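Local atomic coordinates of vesicular integral-membrane protein VIP36 (Canis lupus familiaris, PDB entry 2DUR), a protein that acts as a calcium-dependent lectin of the early secretory pathway, binding high-mannose glycans and taking part in the transport and sorting of the glycoproteins that carry them. Residues Val230-Asp235 against Ile239-Ile244; Thr43-Ser48 against His73-Lys78. All coordinates share one frame; numbering follows the deposited sequence.

Contact 1 of 2, residues Val230-Asp235 against Ile239-Ile244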
loop_
_atom_site.group_PDB
_atom_site.type_symbol
_atom_site.label_atom_id
_atom_site.label_comp_id
_atom_site.label_asym_id
_atom_site.label_seq_id
_atom_site.Cartn_x
_atom_site.Cartn_y
_atom_site.Cartn_z
ATOM N N VAL A 230 9.665 -20.179 -1.379
ATOM C CA VAL A 230 11.031 -19.880 -0.993
ATOM C C VAL A 230 11.412 -20.776 0.171
ATOM O O VAL A 230 10.678 -20.896 1.167
ATOM C CB VAL A 230 11.185 -18.385 -0.605
ATOM C CG1 VAL A 230 12.572 -18.113 -0.012
ATOM C CG2 VAL A 230 10.938 -17.486 -1.819
ATOM N N GLU A 231 12.572 -21.416 0.043
ATOM C CA GLU A 231 13.072 -22.287 1.071
ATOM C C GLU A 231 13.403 -21.557 2.364
ATOM O O GLU A 231 14.058 -20.511 2.350
ATOM C CB GLU A 231 14.323 -23.018 0.580
ATOM C CG GLU A 231 14.733 -24.179 1.473
ATOM C CD GLU A 231 16.134 -24.685 1.183
ATOM O OE1 GLU A 231 16.339 -25.902 1.351
ATOM O OE2 GLU A 231 17.017 -23.875 0.801
ATOM N N HIS A 232 12.954 -22.136 3.474
ATOM C CA HIS A 232 13.481 -21.795 4.794
ATOM C C HIS A 232 13.978 -23.073 5.462
ATOM O O HIS A 232 13.309 -24.099 5.407
ATOM C CB HIS A 232 12.420 -21.109 5.649
ATOM C CG HIS A 232 11.915 -19.832 5.052
ATOM N ND1 HIS A 232 12.552 -18.626 5.243
ATOM C CD2 HIS A 232 10.858 -19.580 4.242
ATOM C CE1 HIS A 232 11.900 -17.680 4.585
ATOM N NE2 HIS A 232 10.863 -18.229 3.980
ATOM N N THR A 233 15.146 -23.011 6.085
ATOM C CA THR A 233 15.705 -24.197 6.752
ATOM C C THR A 233 14.956 -24.491 8.064
ATOM O O THR A 233 14.291 -23.602 8.601
ATOM C CB THR A 233 17.204 -24.019 7.033
ATOM O OG1 THR A 233 17.392 -22.927 7.945
ATOM C CG2 THR A 233 17.966 -23.759 5.722
ATOM N N PRO A 234 15.034 -25.745 8.573
ATOM C CA PRO A 234 14.477 -26.074 9.900
ATOM C C PRO A 234 14.866 -25.083 11.006
ATOM O O PRO A 234 14.031 -24.763 11.859
ATOM C CB PRO A 234 15.058 -27.463 10.187
ATOM C CG PRO A 234 15.185 -28.078 8.828
ATOM C CD PRO A 234 15.599 -26.941 7.911
ATOM N N ASP A 235 16.109 -24.598 10.985
ATOM C CA ASP A 235 16.549 -23.545 11.908
ATOM C C ASP A 235 15.747 -22.247 11.734
ATOM O O ASP A 235 15.216 -21.702 12.707
ATOM C CB ASP A 235 18.046 -23.274 11.741
ATOM C CG ASP A 235 18.907 -24.413 12.269
ATOM O OD1 ASP A 235 18.888 -24.660 13.502
ATOM O OD2 ASP A 235 19.606 -25.053 11.447
ATOM N N ILE A 239 11.740 -20.505 14.654
ATOM C CA ILE A 239 11.464 -19.262 15.390
ATOM C C ILE A 239 10.002 -18.859 15.209
ATOM O O ILE A 239 9.353 -19.281 14.252
ATOM C CB ILE A 239 12.414 -18.087 14.997
ATOM C CG1 ILE A 239 12.206 -17.651 13.545
ATOM C CG2 ILE A 239 13.871 -18.455 15.257
ATOM C CD1 ILE A 239 12.360 -16.151 13.337
ATOM N N ASP A 240 9.477 -18.069 16.139
ATOM C CA ASP A 240 8.099 -17.605 16.035
ATOM C C ASP A 240 8.041 -16.326 15.212
ATOM O O ASP A 240 8.315 -15.230 15.722
ATOM C CB ASP A 240 7.498 -17.360 17.414
ATOM C CG ASP A 240 6.012 -17.068 17.360
ATOM O OD1 ASP A 240 5.464 -16.781 16.265
ATOM O OD2 ASP A 240 5.378 -17.121 18.435
ATOM N N TRP A 241 7.689 -16.478 13.940
ATOM C CA TRP A 241 7.708 -15.342 13.018
ATOM C C TRP A 241 6.607 -14.319 13.328
ATOM O O TRP A 241 6.651 -13.195 12.806
ATOM C CB TRP A 241 7.604 -15.818 11.572
ATOM C CG TRP A 241 8.821 -16.536 11.061
ATOM C CD1 TRP A 241 9.313 -17.733 11.494
ATOM C CD2 TRP A 241 9.682 -16.107 9.994
ATOM N NE1 TRP A 241 10.439 -18.073 10.770
ATOM C CE2 TRP A 241 10.686 -17.094 9.844
ATOM C CE3 TRP A 241 9.706 -14.982 9.157
ATOM C CZ2 TRP A 241 11.705 -16.994 8.877
ATOM C CZ3 TRP A 241 10.715 -14.879 8.193
ATOM C CH2 TRP A 241 11.705 -15.880 8.066
ATOM N N THR A 242 5.636 -14.682 14.175
ATOM C CA THR A 242 4.563 -13.720 14.508
ATOM C C THR A 242 5.036 -12.686 15.527
ATOM O O THR A 242 4.372 -11.662 15.750
ATOM C CB THR A 242 3.281 -14.404 15.061
ATOM O OG1 THR A 242 3.528 -14.868 16.398
ATOM C CG2 THR A 242 2.824 -15.544 14.151
ATOM N N LYS A 243 6.173 -12.968 16.167
ATOM C CA LYS A 243 6.701 -12.104 17.214
ATOM C C LYS A 243 7.870 -11.206 16.769
ATOM O O LYS A 243 8.440 -10.484 17.595
ATOM C CB LYS A 243 7.111 -12.927 18.437
ATOM C CG LYS A 243 6.000 -13.784 19.015
ATOM C CD LYS A 243 5.104 -12.966 19.907
ATOM C CE LYS A 243 4.067 -13.844 20.619
ATOM N NZ LYS A 243 4.704 -15.034 21.259
ATOM N N ILE A 244 8.234 -11.259 15.482
ATOM C CA ILE A 244 9.263 -10.351 14.949
ATOM C C ILE A 244 8.796 -8.906 15.097
ATOM O O ILE A 244 7.661 -8.565 14.739
ATOM C CB ILE A 244 9.618 -10.669 13.465
ATOM C CG1 ILE A 244 10.215 -12.082 13.345
ATOM C CG2 ILE A 244 10.566 -9.598 12.861
ATOM C CD1 ILE A 244 10.210 -12.631 11.921
#
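His232 and Trp241 meet in a small surface contact between aromatic rings, made across the short helix 234-238. The ring of His232 lies oblique to the six-membered ring of Trp241. The two planes are at 73° and the centroids are 5.3 Å apart. The closest atoms are His232 CE1 and Trp241 CH2, at 3.9 Å. His232 ND1 is almost as near, 4.0 Å from Trp241 CH2. It is covered by the contact and has no polar partner in the model. The other nitrogen, NE2, is hydrogen-bonded to Asp63. In both residues CG is anti to the carbonyl carbon (chi1 -60° in His232, -70° in Trp241), which turns each ring toward the other segment.

The contact lies beyond strand 217-227 of the lectin beta-sandwich, ahead of the edge strand 247-248. Thr233 is the N-cap: its side chain caps a backbone N of the first turn, and its own N is hydrogen-bonded to Glu236 OE1. Trp241 NE1 donates to the backbone O of Glu236, which ties the indole edge to the helix, and Lys62 makes a cation-pi contact with the indole. Ile239 CD1 sits 3.7 Å above one face of the indole, toward its rim. Asp240, just before Trp241, forms an Asx turn: its OD1 accepts from Thr242 N at 3.0 Å and from Thr242 OG1 at 2.7 Å, both from one face of the carboxylate.

Contact 2 of 2, residues Thr43-Ser48 against His73-Lys78. With MAN (alpha-D-mannopyranose), chain C.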
loop_
_atom_site.group_PDB
_atom_site.type_symbol
_atom_site.label_atom_id
_atom_site.label_comp_id
_atom_site.label_asym_id
_atom_site.label_seq_id
_atom_site.Cartn_x
_atom_site.Cartn_y
_atom_site.Cartn_z
ATOM N N THR A 43 -11.702 7.047 -2.208
ATOM C CA THR A 43 -12.272 8.403 -2.098
ATOM C C THR A 43 -12.777 8.848 -3.461
ATOM O O THR A 43 -12.165 8.513 -4.471
ATOM C CB THR A 43 -11.253 9.458 -1.610
ATOM O OG1 THR A 43 -10.278 9.732 -2.631
ATOM C CG2 THR A 43 -10.575 9.042 -0.289
ATOM N N PRO A 44 -13.865 9.649 -3.478
ATOM C CA PRO A 44 -14.196 10.350 -4.696
ATOM C C PRO A 44 -13.317 11.591 -4.805
ATOM O O PRO A 44 -12.527 11.905 -3.883
ATOM C CB PRO A 44 -15.630 10.785 -4.447
ATOM C CG PRO A 44 -15.674 11.045 -2.951
ATOM C CD PRO A 44 -14.748 10.036 -2.357
ATOM N N ASP A 45 -13.478 12.314 -5.914
ATOM C CA ASP A 45 -12.754 13.540 -6.187
ATOM C C ASP A 45 -13.459 14.679 -5.450
ATOM O O ASP A 45 -13.934 15.649 -6.052
ATOM C CB ASP A 45 -12.693 13.770 -7.721
ATOM C CG ASP A 45 -11.720 14.839 -8.149
ATOM O OD1 ASP A 45 -11.011 15.442 -7.307
ATOM O OD2 ASP A 45 -11.651 15.092 -9.394
ATOM N N GLU A 46 -13.551 14.517 -4.134
ATOM C CA GLU A 46 -14.183 15.503 -3.258
ATOM C C GLU A 46 -13.270 15.718 -2.063
ATOM O O GLU A 46 -12.424 14.862 -1.750
ATOM C CB GLU A 46 -15.535 14.978 -2.783
ATOM C CG GLU A 46 -16.530 14.849 -3.941
ATOM C CD GLU A 46 -17.809 14.124 -3.579
ATOM O OE1 GLU A 46 -18.085 13.892 -2.379
ATOM O OE2 GLU A 46 -18.554 13.779 -4.526
ATOM N N ARG A 47 -13.472 16.847 -1.385
ATOM C CA ARG A 47 -12.563 17.257 -0.319
ATOM C C ARG A 47 -12.865 16.549 0.996
ATOM O O ARG A 47 -13.992 16.106 1.243
ATOM C CB ARG A 47 -12.630 18.786 -0.167
ATOM C CG ARG A 47 -12.043 19.485 -1.365
ATOM C CD ARG A 47 -12.087 20.989 -1.263
ATOM N NE ARG A 47 -13.459 21.436 -1.110
ATOM C CZ ARG A 47 -13.797 22.710 -0.941
ATOM N NH1 ARG A 47 -12.866 23.649 -0.928
ATOM N NH2 ARG A 47 -15.069 23.027 -0.794
ATOM N N SER A 48 -11.825 16.445 1.826
ATOM C CA SER A 48 -11.942 15.947 3.200
ATOM C C SER A 48 -12.595 14.573 3.294
ATOM O O SER A 48 -13.563 14.373 4.039
ATOM C CB SER A 48 -12.663 16.981 4.087
ATOM O OG SER A 48 -11.894 18.174 4.122
ATOM N N HIS A 73 -7.005 9.447 -10.364
ATOM C CA HIS A 73 -7.433 10.323 -11.438
ATOM C C HIS A 73 -8.399 11.376 -10.931
ATOM O O HIS A 73 -9.164 11.114 -10.031
ATOM C CB HIS A 73 -8.078 9.490 -12.564
ATOM C CG HIS A 73 -9.239 8.655 -12.124
ATOM N ND1 HIS A 73 -10.521 8.889 -12.578
ATOM C CD2 HIS A 73 -9.329 7.611 -11.262
ATOM C CE1 HIS A 73 -11.341 8.005 -12.038
ATOM N NE2 HIS A 73 -10.642 7.211 -11.244
ATOM N N GLY A 74 -8.349 12.561 -11.514
ATOM C CA GLY A 74 -9.308 13.593 -11.136
ATOM C C GLY A 74 -9.172 14.806 -12.013
ATOM O O GLY A 74 -8.376 14.826 -12.955
ATOM N N THR A 75 -9.947 15.834 -11.690
ATOM C CA THR A 75 -10.074 16.981 -12.577
ATOM C C THR A 75 -9.436 18.272 -12.063
ATOM O O THR A 75 -9.537 19.312 -12.721
ATOM C CB THR A 75 -11.543 17.243 -12.923
ATOM O OG1 THR A 75 -12.258 17.540 -11.720
ATOM C CG2 THR A 75 -12.168 16.030 -13.606
ATOM N N GLY A 76 -8.791 18.217 -10.886
ATOM C CA GLY A 76 -8.113 19.390 -10.352
ATOM C C GLY A 76 -7.111 19.932 -11.348
ATOM O O GLY A 76 -6.364 19.163 -11.960
ATOM N N LYS A 77 -7.110 21.250 -11.535
ATOM C CA LYS A 77 -6.219 21.885 -12.508
ATOM C C LYS A 77 -4.813 22.080 -11.948
ATOM O O LYS A 77 -4.612 22.072 -10.724
ATOM C CB LYS A 77 -6.804 23.214 -13.007
ATOM C CG LYS A 77 -8.190 23.088 -13.633
ATOM C CD LYS A 77 -8.368 24.094 -14.756
ATOM C CE LYS A 77 -9.835 24.375 -15.093
ATOM N NZ LYS A 77 -10.835 23.437 -14.491
ATOM N N LYS A 78 -3.843 22.247 -12.852
ATOM C CA LYS A 78 -2.439 22.488 -12.480
ATOM C C LYS A 78 -1.968 21.456 -11.448
ATOM O O LYS A 78 -2.068 20.264 -11.712
ATOM C CB LYS A 78 -2.217 23.938 -12.027
ATOM C CG LYS A 78 -2.197 24.957 -13.196
ATOM C CD LYS A 78 -2.139 26.420 -12.725
ATOM C CE LYS A 78 -0.965 26.702 -11.767
ATOM N NZ LYS A 78 -1.102 28.017 -11.014
HETATM C C1 MAN C . -5.993 18.853 6.365
HETATM C C2 MAN C . -6.350 17.500 6.963
HETATM C C3 MAN C . -7.516 16.912 6.172
HETATM C C4 MAN C . -8.681 17.901 6.093
HETATM C C5 MAN C . -8.217 19.284 5.610
HETATM C C6 MAN C . -9.313 20.349 5.714
HETATM O O2 MAN C . -6.700 17.716 8.317
HETATM O O3 MAN C . -7.910 15.700 6.766
HETATM O O4 MAN C . -9.652 17.377 5.230
HETATM O O5 MAN C . -7.132 19.703 6.415
HETATM O O6 MAN C . -8.786 21.649 5.444
#
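Asp45 points its carboxylate across to the backbone of Gly74 and Thr75, joining two loops at the glycan-binding end of the L-type lectin beta-sandwich. One loop connects strands 40-43 and 49-55. The other follows strand 64-73. Asp45 is the centre of an inverse gamma turn, closed by a hydrogen bond from Glu46 N to Pro44 O of 2.8 Å. CG of Asp45 is anti to its own backbone N (chi1 -167°), which carries the carboxylate out of the turn toward the second loop.

OD2 does the touching. It takes the N-H of Thr75 at 3.0 Å, with an angle of 157° at the hydrogen. The donor comes in on the syn side, 18° out of the carboxylate plane. The same oxygen lies 3.3 Å from CA of Gly74, the residue before the donor. Thr75 OG1 lies 3.4 Å from Asp45 OD2. The second carboxylate oxygen, OD1, is bonded to Ser215 OG. With a partner on each oxygen, the group is held against rotation and ties in a third loop, next to the sugar-binding residues Gly212, Asp213 and Leu214.

Further along the first loop the chain reaches the sugar itself. Glu46 O accepts from Thr211 OG1, and the backbone of Ser48 pairs with Gly212. A mannose is hydrogen-bonded here both to Asp213 OD1 and to Ser48, whose OG lies 2.6 Å from O4 of the sugar.

How the contacts relate
The two contacts lie on opposite sides of the centre of the lectin domain. Their centres are 44 Å apart and their nearest atoms about 29 Å, so they do not touch. Along the chain they come in series, contact 2 closing before contact 1 opens. Strand 217-227 runs between their regions: it begins shortly after the loop of Ser215, and residues 230-235 follow its far end. Contact 2 belongs to the glycan end. The side chain of Asp45 is about 10 Å from that of Asp83 and from a second bound mannose, not the one that Ser48 holds. Contact 1 lies away from the annotated calcium and glycan sites.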